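PDB 6FTH: extracellular solute-binding protein, family 1 from Bifidobacterium longum subsp. infantis, which probably binds human milk oligosaccharides outside the cell and delivers them to an ABC transporter for uptake. Local coordinates for residues A126-T131 with P450-P455; K121-A126 with A334-D339; T131-H136 with Y514-K519; P114-F119 with Y138-S143. All blocks are in the same frame, centred on the assembly; numbering follows the deposited sequence.

How the interactions relate
Going from the N terminus, the first segment met is on helix 114-122; the chain then kinks into helix 124-130, turns at 131-136 and runs out along strand 140-143. Interaction 4 closes the short loop, bringing that strand back against helix 114-122. Interaction 2 ties the kink to strand 336-337, the antiparallel neighbour of 140-143. Interaction 1 sets helix 124-130 against the 450-455 loop ahead of helix 457-484. Interaction 3 closes the longest loop, with the C-terminal helix 503-518 reaching the 131-136 turn. Every pair crosses along the chain and none nests. Interactions 1 and 2 share Ala126, and 1 and 3 share Thr131, so one continuous stretch meets both the two-stranded sheet and the C-terminal region.

Interaction 1 (A126-T131 with P450-P455); sequences AQKLTT and PDYVNP
Lys128 lies alongside Tyr452, both side chains pointing the same way. Its CB rests 3.7 Å from Tyr452 CG, and the extended chain carries CD over the middle of the ring, 3.8 Å from the Tyr452 centroid and 7° off the normal, a textbook CH-pi contact. Pro450 CB covers the opposite face toward the rim, so the phenol is sandwiched. At the far end a water bonds to Tyr452 OH at 2.6 Å and only weakly to Lys128 NZ. Replacing Tyr452 by an alanine takes away the flat surface under the lysine methylenes and would probably leave that chain free to swing and the water without its phenol partner. The backbone joins in too: Lys128 O sits 3.4 Å from Tyr452 CB. Next comes Leu129, whose CD1 reaches Asp451 O at 3.5 Å, while the Asp451 carboxylate is held by Tyr448. Thr131 then folds back, OG1 bonding to Gln127 O at 2.8 Å. Opposite, Pro450 to Val453 form a type I turn that presents the tyrosine. Leu129 also packs on Phe336 of strand 336-337, Ala126 on Phe119 of helix 114-122, and Pro450 and Tyr452 on tyrosines of helix 503-518.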
loop_
_atom_site.group_PDB
_atom_site.type_symbol
_atom_site.label_atom_id
_atom_site.label_comp_id
_atom_site.label_asym_id
_atom_site.label_seq_id
_atom_site.Cartn_x
_atom_site.Cartn_y
_atom_site.Cartn_z
ATOM N N ALA A 126 9.352 11.865 -3.256
ATOM C CA ALA A 126 8.039 12.293 -2.786
ATOM C C ALA A 126 7.515 13.424 -3.652
ATOM O O ALA A 126 6.338 13.429 -4.027
ATOM C CB ALA A 126 8.109 12.720 -1.316
ATOM N N GLN A 127 8.378 14.372 -4.012
ATOM C CA GLN A 127 7.948 15.441 -4.907
ATOM C C GLN A 127 7.526 14.877 -6.258
ATOM O O GLN A 127 6.521 15.302 -6.833
ATOM C CB GLN A 127 9.063 16.462 -5.080
ATOM C CG GLN A 127 8.699 17.580 -6.025
ATOM C CD GLN A 127 9.719 18.709 -6.028
ATOM O OE1 GLN A 127 10.883 18.518 -5.664
ATOM N NE2 GLN A 127 9.286 19.890 -6.449
ATOM N N LYS A 128 8.278 13.907 -6.779
ATOM C CA LYS A 128 7.893 13.311 -8.057
ATOM C C LYS A 128 6.512 12.672 -7.990
ATOM O O LYS A 128 5.780 12.659 -8.985
ATOM C CB LYS A 128 8.898 12.239 -8.447
ATOM C CG LYS A 128 10.269 12.792 -8.767
ATOM C CD LYS A 128 11.151 11.700 -9.344
ATOM C CE LYS A 128 12.479 12.248 -9.798
ATOM N NZ LYS A 128 13.296 11.128 -10.352
ATOM N N LEU A 129 6.157 12.114 -6.840
ATOM C CA LEU A 129 4.905 11.387 -6.719
ATOM C C LEU A 129 3.707 12.252 -7.064
ATOM O O LEU A 129 2.705 11.732 -7.569
ATOM C CB LEU A 129 4.777 10.850 -5.295
ATOM C CG LEU A 129 3.674 9.836 -5.015
ATOM C CD1 LEU A 129 3.884 8.543 -5.819
ATOM C CD2 LEU A 129 3.612 9.536 -3.503
ATOM N N THR A 130 3.767 13.560 -6.790
ATOM C CA THR A 130 2.614 14.430 -7.027
ATOM C C THR A 130 2.852 15.489 -8.096
ATOM O O THR A 130 2.011 16.381 -8.256
ATOM C CB THR A 130 2.156 15.090 -5.724
ATOM O OG1 THR A 130 3.199 15.943 -5.245
ATOM C CG2 THR A 130 1.794 14.026 -4.691
ATOM N N THR A 131 3.960 15.417 -8.827
ATOM C CA THR A 131 4.326 16.432 -9.805
ATOM C C THR A 131 4.281 15.821 -11.197
ATOM O O THR A 131 4.918 14.790 -11.443
ATOM C CB THR A 131 5.740 16.947 -9.544
ATOM O OG1 THR A 131 5.806 17.574 -8.259
ATOM C CG2 THR A 131 6.124 17.964 -10.604
ATOM N N PRO A 450 8.136 3.007 -11.654
ATOM C CA PRO A 450 8.142 3.799 -10.415
ATOM C C PRO A 450 6.776 4.356 -10.055
ATOM O O PRO A 450 5.924 4.645 -10.915
ATOM C CB PRO A 450 9.161 4.914 -10.701
ATOM C CG PRO A 450 10.102 4.294 -11.680
ATOM C CD PRO A 450 9.190 3.464 -12.578
ATOM N N ASP A 451 6.578 4.501 -8.743
ATOM C CA ASP A 451 5.294 4.908 -8.220
ATOM C C ASP A 451 4.867 6.278 -8.740
ATOM O O ASP A 451 3.667 6.571 -8.753
ATOM C CB ASP A 451 5.388 4.945 -6.694
ATOM C CG ASP A 451 5.746 3.604 -6.086
ATOM O OD1 ASP A 451 5.579 2.573 -6.773
ATOM O OD2 ASP A 451 6.187 3.583 -4.897
ATOM N N TYR A 452 5.809 7.113 -9.163
ATOM C CA TYR A 452 5.521 8.469 -9.615
ATOM C C TYR A 452 5.144 8.565 -11.097
ATOM O O TYR A 452 4.885 9.672 -11.581
ATOM C CB TYR A 452 6.707 9.388 -9.309
ATOM C CG TYR A 452 8.079 8.876 -9.696
ATOM C CD1 TYR A 452 8.516 8.949 -11.011
ATOM C CD2 TYR A 452 8.948 8.363 -8.748
ATOM C CE1 TYR A 452 9.750 8.516 -11.372
ATOM C CE2 TYR A 452 10.206 7.909 -9.113
ATOM C CZ TYR A 452 10.602 7.995 -10.424
ATOM O OH TYR A 452 11.851 7.540 -10.831
ATOM N N VAL A 453 5.115 7.458 -11.833
ATOM C CA VAL A 453 4.755 7.506 -13.251
ATOM C C VAL A 453 3.254 7.754 -13.336
ATOM O O VAL A 453 2.464 6.861 -13.033
ATOM C CB VAL A 453 5.140 6.206 -13.970
ATOM C CG1 VAL A 453 4.719 6.254 -15.448
ATOM C CG2 VAL A 453 6.635 5.976 -13.881
ATOM N N ASN A 454 2.876 8.969 -13.734
ATOM C CA ASN A 454 1.493 9.455 -13.680
ATOM C C ASN A 454 1.012 9.764 -15.102
ATOM O O ASN A 454 1.379 10.817 -15.645
ATOM C CB ASN A 454 1.452 10.752 -12.852
ATOM C CG ASN A 454 2.029 10.607 -11.424
ATOM O OD1 ASN A 454 2.832 11.448 -10.952
ATOM N ND2 ASN A 454 1.594 9.577 -10.725
ATOM N N PRO A 455 0.194 8.905 -15.734
ATOM C CA PRO A 455 -0.349 9.248 -17.065
ATOM C C PRO A 455 -1.236 10.476 -16.998
ATOM O O PRO A 455 -1.889 10.740 -15.988
ATOM C CB PRO A 455 -1.170 8.015 -17.440
ATOM C CG PRO A 455 -0.575 6.896 -16.639
ATOM C CD PRO A 455 -0.206 7.545 -15.345
HETATM O O HOH W 1 13.190 8.684 -12.753
#

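Interaction 2 (K121-A126 with A334-D339); sequences KEKPDA and AEFEAD
The Phe336 ring is covered on both faces: Ala126 CB sits over one as a CH-pi contact, 4.0 Å from the Phe336 centroid and 16° off its normal, and Glu335 CB lies over the other, toward the rim. At the edge, in plane, Lys123 CD comes 4.0 Å from Phe336 CE1. The ring stands on strand 336-337, which pairs antiparallel with strand 140-143; lying in the chain between strands of the two mixed sheets, this pair is consistent with the hinge of a two-lobed solute-binding protein. The other side of the contact is the kink between helices 114-122 and 124-130. Lys123 leaves helical geometry there, and its carbonyl O accepts from Ala126 N at 2.9 Å as the next helix begins. From this corner the lysine runs past the phenylalanine edge, then bends at its last torsion (chi4 -72°) to bring NZ onto Glu335. Two donors grip OE2 of the buried Glu335: Lys123 NZ at 2.8 Å, on its syn lone pair, and the hydroxyl group of Ser143. Asp415 gives the ammonium a second salt bridge. A water bridges the pair, accepting from Lys123 NZ at 3.1 Å and donating to Glu335 OE1 at 2.7 Å.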
loop_
_atom_site.group_PDB
_atom_site.type_symbol
_atom_site.label_atom_id
_atom_site.label_comp_id
_atom_site.label_asym_id
_atom_site.label_seq_id
_atom_site.Cartn_x
_atom_site.Cartn_y
_atom_site.Cartn_z
ATOM N N LYS A 121 13.717 18.207 -0.585
ATOM C CA LYS A 121 15.173 18.100 -0.657
ATOM C C LYS A 121 15.646 16.755 -0.130
ATOM O O LYS A 121 16.481 16.085 -0.751
ATOM C CB LYS A 121 15.838 19.209 0.158
ATOM C CG LYS A 121 17.395 19.134 0.150
ATOM C CD LYS A 121 18.036 20.260 0.959
ATOM C CE LYS A 121 19.563 20.337 0.743
ATOM N NZ LYS A 121 20.243 19.046 1.023
ATOM N N GLU A 122 15.133 16.352 1.045
ATOM C CA GLU A 122 15.557 15.108 1.667
ATOM C C GLU A 122 14.945 13.885 1.003
ATOM O O GLU A 122 15.559 12.812 1.015
ATOM C CB GLU A 122 15.217 15.138 3.164
ATOM C CG GLU A 122 15.891 16.299 3.928
ATOM C CD GLU A 122 15.853 16.185 5.465
ATOM O OE1 GLU A 122 15.726 15.060 5.998
ATOM O OE2 GLU A 122 15.965 17.237 6.139
ATOM N N LYS A 123 13.736 14.013 0.439
ATOM C CA LYS A 123 13.013 12.901 -0.178
ATOM C C LYS A 123 12.510 13.304 -1.564
ATOM O O LYS A 123 11.303 13.464 -1.782
ATOM C CB LYS A 123 11.864 12.472 0.733
ATOM C CG LYS A 123 12.386 11.999 2.099
ATOM C CD LYS A 123 11.291 11.546 3.046
ATOM C CE LYS A 123 11.903 11.012 4.343
ATOM N NZ LYS A 123 12.555 9.701 4.133
ATOM N N PRO A 124 13.415 13.427 -2.543
ATOM C CA PRO A 124 13.008 13.914 -3.872
ATOM C C PRO A 124 11.938 13.084 -4.561
ATOM O O PRO A 124 11.177 13.632 -5.372
ATOM C CB PRO A 124 14.323 13.908 -4.665
ATOM C CG PRO A 124 15.257 13.028 -3.893
ATOM C CD PRO A 124 14.861 13.186 -2.458
ATOM N N ASP A 125 11.846 11.783 -4.275
ATOM C CA ASP A 125 10.860 10.949 -4.940
ATOM C C ASP A 125 9.463 11.245 -4.435
ATOM O O ASP A 125 8.486 10.883 -5.100
ATOM C CB ASP A 125 11.171 9.460 -4.739
ATOM C CG ASP A 125 12.210 8.937 -5.716
ATOM O OD1 ASP A 125 12.762 9.742 -6.498
ATOM O OD2 ASP A 125 12.466 7.717 -5.702
ATOM N N ALA A 126 9.352 11.865 -3.256
ATOM C CA ALA A 126 8.039 12.293 -2.786
ATOM C C ALA A 126 7.515 13.424 -3.652
ATOM O O ALA A 126 6.338 13.429 -4.027
ATOM C CB ALA A 126 8.109 12.720 -1.316
ATOM N N ALA A 334 6.031 1.472 1.503
ATOM C CA ALA A 334 4.913 1.879 2.333
ATOM C C ALA A 334 5.065 3.299 2.861
ATOM O O ALA A 334 4.288 3.711 3.732
ATOM C CB ALA A 334 4.779 0.921 3.510
ATOM N N GLU A 335 6.014 4.070 2.350
ATOM C CA GLU A 335 6.369 5.306 3.037
ATOM C C GLU A 335 5.485 6.496 2.645
ATOM O O GLU A 335 5.077 7.269 3.528
ATOM C CB GLU A 335 7.844 5.640 2.769
ATOM C CG GLU A 335 8.334 6.856 3.558
ATOM C CD GLU A 335 9.759 7.217 3.337
ATOM O OE1 GLU A 335 10.525 6.424 2.746
ATOM O OE2 GLU A 335 10.113 8.329 3.766
ATOM N N PHE A 336 5.175 6.662 1.352
ATOM C CA PHE A 336 4.550 7.863 0.812
ATOM C C PHE A 336 3.090 7.646 0.434
ATOM O O PHE A 336 2.686 6.574 -0.017
ATOM C CB PHE A 336 5.247 8.327 -0.472
ATOM C CG PHE A 336 6.714 8.614 -0.321
ATOM C CD1 PHE A 336 7.208 9.320 0.754
ATOM C CD2 PHE A 336 7.607 8.176 -1.271
ATOM C CE1 PHE A 336 8.577 9.582 0.877
ATOM C CE2 PHE A 336 8.968 8.432 -1.140
ATOM C CZ PHE A 336 9.447 9.115 -0.058
ATOM N N GLU A 337 2.309 8.721 0.568
ATOM C CA GLU A 337 0.949 8.805 0.060
ATOM C C GLU A 337 0.826 10.112 -0.708
ATOM O O GLU A 337 1.479 11.102 -0.379
ATOM C CB GLU A 337 -0.083 8.744 1.208
ATOM C CG GLU A 337 -0.063 7.431 1.993
ATOM C CD GLU A 337 -0.589 6.241 1.180
ATOM O OE1 GLU A 337 -1.381 6.435 0.229
ATOM O OE2 GLU A 337 -0.199 5.103 1.506
ATOM N N ALA A 338 -0.014 10.113 -1.745
ATOM C CA ALA A 338 0.002 11.182 -2.739
ATOM C C ALA A 338 -1.154 12.171 -2.649
ATOM O O ALA A 338 -1.244 13.057 -3.501
ATOM C CB ALA A 338 -0.005 10.569 -4.133
ATOM N N ASP A 339 -2.022 12.064 -1.643
ATOM C CA ASP A 339 -3.284 12.793 -1.614
ATOM C C ASP A 339 -3.431 13.663 -0.369
ATOM O O ASP A 339 -4.521 13.784 0.181
ATOM C CB ASP A 339 -4.456 11.815 -1.679
ATOM C CG ASP A 339 -4.580 10.955 -0.437
ATOM O OD1 ASP A 339 -3.556 10.585 0.177
ATOM O OD2 ASP A 339 -5.714 10.623 -0.056
HETATM O O HOH W 2 12.778 7.659 1.853
#

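Interaction 3 (T131-H136 with Y514-K519)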
loop_
_atom_site.group_PDB
_atom_site.type_symbol
_atom_site.label_atom_id
_atom_site.label_comp_id
_atom_site.label_asym_id
_atom_site.label_seq_id
_atom_site.Cartn_x
_atom_site.Cartn_y
_atom_site.Cartn_z
ATOM N N THR A 131 3.960 15.417 -8.827
ATOM C CA THR A 131 4.326 16.432 -9.805
ATOM C C THR A 131 4.281 15.821 -11.197
ATOM O O THR A 131 4.918 14.790 -11.443
ATOM C CB THR A 131 5.740 16.947 -9.544
ATOM O OG1 THR A 131 5.806 17.574 -8.259
ATOM C CG2 THR A 131 6.124 17.964 -10.604
ATOM N N ASP A 132 3.554 16.462 -12.107
ATOM C CA ASP A 132 3.462 15.958 -13.477
ATOM C C ASP A 132 4.700 16.350 -14.270
ATOM O O ASP A 132 5.537 17.135 -13.812
ATOM C CB ASP A 132 2.141 16.387 -14.118
ATOM C CG ASP A 132 2.042 17.894 -14.372
ATOM O OD1 ASP A 132 3.073 18.567 -14.556
ATOM O OD2 ASP A 132 0.901 18.388 -14.370
ATOM N N PRO A 133 4.895 15.761 -15.457
ATOM C CA PRO A 133 6.116 16.069 -16.215
ATOM C C PRO A 133 6.175 17.510 -16.676
ATOM O O PRO A 133 7.278 18.024 -16.902
ATOM C CB PRO A 133 6.071 15.083 -17.397
ATOM C CG PRO A 133 5.029 14.062 -17.018
ATOM C CD PRO A 133 4.036 14.818 -16.187
ATOM N N GLU A 134 5.028 18.185 -16.797
ATOM C CA GLU A 134 5.021 19.619 -17.049
ATOM C C GLU A 134 5.350 20.436 -15.806
ATOM O O GLU A 134 5.514 21.657 -15.908
ATOM C CB GLU A 134 3.674 20.063 -17.630
ATOM C CG GLU A 134 3.606 19.998 -19.165
ATOM C CD GLU A 134 4.738 20.772 -19.842
ATOM O OE1 GLU A 134 5.794 20.157 -20.119
ATOM O OE2 GLU A 134 4.579 21.994 -20.078
ATOM N N GLY A 135 5.459 19.799 -14.646
ATOM C CA GLY A 135 5.941 20.466 -13.465
ATOM C C GLY A 135 4.860 20.968 -12.541
ATOM O O GLY A 135 5.190 21.556 -11.503
ATOM N N HIS A 136 3.588 20.763 -12.871
ATOM C CA HIS A 136 2.529 21.191 -11.969
ATOM C C HIS A 136 2.384 20.196 -10.824
ATOM O O HIS A 136 2.600 18.995 -10.983
ATOM C CB HIS A 136 1.191 21.306 -12.698
ATOM C CG HIS A 136 1.233 22.197 -13.898
ATOM N ND1 HIS A 136 2.137 23.231 -14.022
ATOM C CD2 HIS A 136 0.502 22.195 -15.037
ATOM C CE1 HIS A 136 1.958 23.830 -15.186
ATOM N NE2 HIS A 136 0.969 23.226 -15.819
ATOM N N TYR A 514 6.192 5.752 -18.643
ATOM C CA TYR A 514 7.411 5.269 -18.010
ATOM C C TYR A 514 8.641 5.916 -18.641
ATOM O O TYR A 514 9.555 6.370 -17.941
ATOM C CB TYR A 514 7.441 3.757 -18.141
ATOM C CG TYR A 514 8.716 3.106 -17.719
ATOM C CD1 TYR A 514 8.948 2.747 -16.386
ATOM C CD2 TYR A 514 9.680 2.810 -18.654
ATOM C CE1 TYR A 514 10.135 2.123 -16.002
ATOM C CE2 TYR A 514 10.855 2.182 -18.289
ATOM C CZ TYR A 514 11.083 1.834 -16.956
ATOM O OH TYR A 514 12.280 1.212 -16.616
ATOM N N ASP A 515 8.682 5.968 -19.966
ATOM C CA ASP A 515 9.817 6.581 -20.661
ATOM C C ASP A 515 9.919 8.074 -20.344
ATOM O O ASP A 515 11.005 8.582 -20.053
ATOM C CB ASP A 515 9.687 6.357 -22.170
ATOM C CG ASP A 515 9.923 4.926 -22.581
ATOM O OD1 ASP A 515 10.435 4.129 -21.768
ATOM O OD2 ASP A 515 9.596 4.591 -23.732
ATOM N N ILE A 516 8.796 8.792 -20.399
ATOM C CA ILE A 516 8.797 10.232 -20.110
ATOM C C ILE A 516 9.395 10.498 -18.731
ATOM O O ILE A 516 10.224 11.403 -18.557
ATOM C CB ILE A 516 7.371 10.799 -20.228
ATOM C CG1 ILE A 516 6.956 10.887 -21.707
ATOM C CG2 ILE A 516 7.258 12.162 -19.545
ATOM C CD1 ILE A 516 5.475 11.199 -21.920
ATOM N N TYR A 517 8.986 9.704 -17.732
ATOM C CA TYR A 517 9.394 9.957 -16.346
ATOM C C TYR A 517 10.794 9.432 -16.026
ATOM O O TYR A 517 11.453 9.963 -15.127
ATOM C CB TYR A 517 8.397 9.314 -15.383
ATOM C CG TYR A 517 7.204 10.153 -15.028
ATOM C CD1 TYR A 517 6.025 10.093 -15.764
ATOM C CD2 TYR A 517 7.233 10.977 -13.902
ATOM C CE1 TYR A 517 4.921 10.855 -15.399
ATOM C CE2 TYR A 517 6.141 11.738 -13.542
ATOM C CZ TYR A 517 4.987 11.670 -14.281
ATOM O OH TYR A 517 3.909 12.434 -13.875
ATOM N N THR A 518 11.287 8.416 -16.725
ATOM C CA THR A 518 12.499 7.736 -16.287
ATOM C C THR A 518 13.667 7.830 -17.248
ATOM O O THR A 518 14.798 7.537 -16.836
ATOM C CB THR A 518 12.227 6.250 -15.972
ATOM O OG1 THR A 518 13.339 5.723 -15.254
ATOM C CG2 THR A 518 12.095 5.479 -17.204
ATOM N N LYS A 519 13.447 8.236 -18.501
ATOM C CA LYS A 519 14.486 8.200 -19.516
ATOM C C LYS A 519 14.737 9.599 -20.059
ATOM O O LYS A 519 13.817 10.424 -20.154
ATOM C CB LYS A 519 14.103 7.261 -20.667
ATOM C CG LYS A 519 14.033 5.808 -20.232
ATOM C CD LYS A 519 13.712 4.869 -21.393
ATOM C CE LYS A 519 13.412 3.465 -20.874
ATOM N NZ LYS A 519 12.977 2.562 -21.959
#
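Pro133, in a type I turn from Asp132 to Gly135, faces the last turn of helix 503-518 at Tyr517, the two CA atoms 6.9 Å apart. The proline and tyrosine side chains cross at about a right angle. Pro133 CG meets the ring obliquely, 3.6 Å from Tyr517 CE1, while Pro133 CD touches the phenol oxygen, 3.3 Å from Tyr517 OH. Thr131 O approaches at the edge of the same ring, 3.5 Å from Tyr517 OH. The hydroxyl makes a weak hydrogen bond to Asn454 O of the 450-455 loop. Ile516 fills in beside it: with CG1 next to its backbone N (chi1 -73°), CG2 is left to touch Pro133 CB at 3.8 Å. The turn is a type I plus G1 bulge, the loop of a 3:5 hairpin, although its flanks here are not regular strands. Gly135 N bonds to Asp132 O at 2.8 Å and Asp132 N to His136 O at 2.9 Å. Gly135 takes the positive phi (97°) of the bulge, where a side chain would press against the preceding carbonyl. Asp132 ties the turn from within, OD1 accepting from His136 N at 2.8 Å, the donor lying 47° out of the carboxylate plane. A leucine in place of Tyr517 would remove the phenol that Pro133 lies across, and would probably open a gap beside the turn and leave Asn454 O without this weak partner. The helix ends at Thr518, and Lys519 just beyond it reaches back with NZ in a salt bridge to Asp515 and also bonds to Gly240 O.

Interaction 4 (P114-F119 with Y138-S143); sequences PNVKQF and YALPSS
Phe119 and Val116, one helical turn apart, supply the helix side of this buried contact. The Phe119 ring comes edge-on to the strand backbone, CE2 lying 3.4 Å from Pro141 O, and slides past the proline ring with the same CE2 3.8 Å from Pro141 CG. Ser143 CB sits obliquely to the ring, 3.7 Å from Phe119 CE1. In the phenylalanine, CG anti to the backbone N (chi1 177°) carries the ring outward to the strand, where its CE1-CZ-CE2 end makes the contacts. Val116 and Leu140 meet at about a right angle, methyl to methyl on both branches: CG2 of Val116 is 4.1 Å from CD1 of Leu140, and CG1 of the valine 4.2 Å from CD2 of the leucine. In the second shell, Trp412 stacks on the Phe119 ring, and Tyr361 packs on both Val116 and Leu140 while its OH bonds to Pro141 O. Backbone bonds to Glu337, Arg340, Gly411 and Ile413 hold the strand in place. Helix and strand axes pass 10.6 Å apart at 64°. This is a helix laid across a connecting strand; the strand probably leads from one lobe toward the other, consistent with the hinge strands of two-lobed solute-binding proteins.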
loop_
_atom_site.group_PDB
_atom_site.type_symbol
_atom_site.label_atom_id
_atom_site.label_comp_id
_atom_site.label_asym_id
_atom_site.label_seq_id
_atom_site.Cartn_x
_atom_site.Cartn_y
_atom_site.Cartn_z
ATOM N N PRO A 114 8.654 26.490 3.246
ATOM C CA PRO A 114 10.028 25.998 3.395
ATOM C C PRO A 114 10.127 24.600 3.998
ATOM O O PRO A 114 11.053 23.857 3.661
ATOM C CB PRO A 114 10.699 27.078 4.265
ATOM C CG PRO A 114 9.577 27.841 4.876
ATOM C CD PRO A 114 8.460 27.803 3.877
ATOM N N ASN A 115 9.186 24.198 4.865
ATOM C CA ASN A 115 9.285 22.864 5.451
ATOM C C ASN A 115 8.950 21.799 4.410
ATOM O O ASN A 115 9.441 20.670 4.493
ATOM C CB ASN A 115 8.356 22.735 6.661
ATOM C CG ASN A 115 8.761 23.643 7.818
ATOM O OD1 ASN A 115 9.943 23.881 8.050
ATOM N ND2 ASN A 115 7.782 24.154 8.530
ATOM N N VAL A 116 8.105 22.156 3.441
ATOM C CA VAL A 116 7.805 21.277 2.316
ATOM C C VAL A 116 8.991 21.222 1.370
ATOM O O VAL A 116 9.328 20.163 0.840
ATOM C CB VAL A 116 6.543 21.758 1.577
ATOM C CG1 VAL A 116 6.267 20.890 0.338
ATOM C CG2 VAL A 116 5.318 21.771 2.494
ATOM N N LYS A 117 9.646 22.359 1.134
ATOM C CA LYS A 117 10.871 22.328 0.340
ATOM C C LYS A 117 11.908 21.408 0.971
ATOM O O LYS A 117 12.629 20.688 0.270
ATOM C CB LYS A 117 11.456 23.737 0.196
ATOM C CG LYS A 117 10.759 24.598 -0.820
ATOM C CD LYS A 117 11.645 25.756 -1.266
ATOM C CE LYS A 117 11.915 26.728 -0.153
ATOM N NZ LYS A 117 12.632 27.928 -0.725
ATOM N N GLN A 118 12.025 21.438 2.297
ATOM C CA GLN A 118 12.989 20.580 2.971
ATOM C C GLN A 118 12.603 19.113 2.820
ATOM O O GLN A 118 13.459 18.251 2.573
ATOM C CB GLN A 118 13.085 20.976 4.445
ATOM C CG GLN A 118 14.160 20.268 5.183
ATOM C CD GLN A 118 15.528 20.736 4.767
ATOM O OE1 GLN A 118 15.687 21.868 4.304
ATOM N NE2 GLN A 118 16.516 19.875 4.914
ATOM N N PHE A 119 11.306 18.817 2.954
ATOM C CA PHE A 119 10.809 17.472 2.673
ATOM C C PHE A 119 11.289 17.011 1.299
ATOM O O PHE A 119 11.881 15.935 1.163
ATOM C CB PHE A 119 9.272 17.524 2.782
ATOM C CG PHE A 119 8.524 16.230 2.462
ATOM C CD1 PHE A 119 9.118 14.983 2.456
ATOM C CD2 PHE A 119 7.171 16.316 2.151
ATOM C CE1 PHE A 119 8.382 13.843 2.157
ATOM C CE2 PHE A 119 6.427 15.178 1.874
ATOM C CZ PHE A 119 7.038 13.947 1.871
ATOM N N TYR A 138 -0.501 19.665 -7.778
ATOM C CA TYR A 138 -1.765 20.076 -7.172
ATOM C C TYR A 138 -2.047 19.385 -5.847
ATOM O O TYR A 138 -3.079 19.667 -5.212
ATOM C CB TYR A 138 -2.928 19.816 -8.136
ATOM C CG TYR A 138 -2.742 20.532 -9.442
ATOM C CD1 TYR A 138 -2.931 21.901 -9.527
ATOM C CD2 TYR A 138 -2.360 19.841 -10.585
ATOM C CE1 TYR A 138 -2.746 22.577 -10.714
ATOM C CE2 TYR A 138 -2.180 20.509 -11.792
ATOM C CZ TYR A 138 -2.373 21.879 -11.841
ATOM O OH TYR A 138 -2.193 22.557 -13.023
ATOM N N ALA A 139 -1.169 18.488 -5.420
ATOM C CA ALA A 139 -1.326 17.769 -4.169
ATOM C C ALA A 139 0.043 17.641 -3.535
ATOM O O ALA A 139 1.052 17.523 -4.241
ATOM C CB ALA A 139 -1.884 16.365 -4.403
ATOM N N LEU A 140 0.079 17.712 -2.211
ATOM C CA LEU A 140 1.311 17.376 -1.516
ATOM C C LEU A 140 1.271 15.931 -1.048
ATOM O O LEU A 140 0.212 15.432 -0.651
ATOM C CB LEU A 140 1.524 18.247 -0.272
ATOM C CG LEU A 140 1.555 19.763 -0.480
ATOM C CD1 LEU A 140 1.844 20.494 0.820
ATOM C CD2 LEU A 140 2.615 20.136 -1.519
ATOM N N PRO A 141 2.400 15.240 -1.081
ATOM C CA PRO A 141 2.469 13.900 -0.502
ATOM C C PRO A 141 2.749 13.958 0.995
ATOM O O PRO A 141 3.019 15.017 1.562
ATOM C CB PRO A 141 3.671 13.297 -1.237
ATOM C CG PRO A 141 4.584 14.471 -1.420
ATOM C CD PRO A 141 3.706 15.670 -1.623
ATOM N N SER A 142 2.701 12.784 1.625
ATOM C CA SER A 142 3.187 12.609 2.992
ATOM C C SER A 142 4.250 11.518 3.021
ATOM O O SER A 142 4.345 10.701 2.098
ATOM C CB SER A 142 2.048 12.169 3.926
ATOM O OG SER A 142 1.447 10.961 3.442
ATOM N N SER A 143 5.036 11.502 4.108
ATOM C CA SER A 143 5.964 10.410 4.401
ATOM C C SER A 143 5.874 10.046 5.869
ATOM O O SER A 143 6.112 10.896 6.729
ATOM C CB SER A 143 7.410 10.806 4.085
ATOM O OG SER A 143 8.325 9.966 4.778
#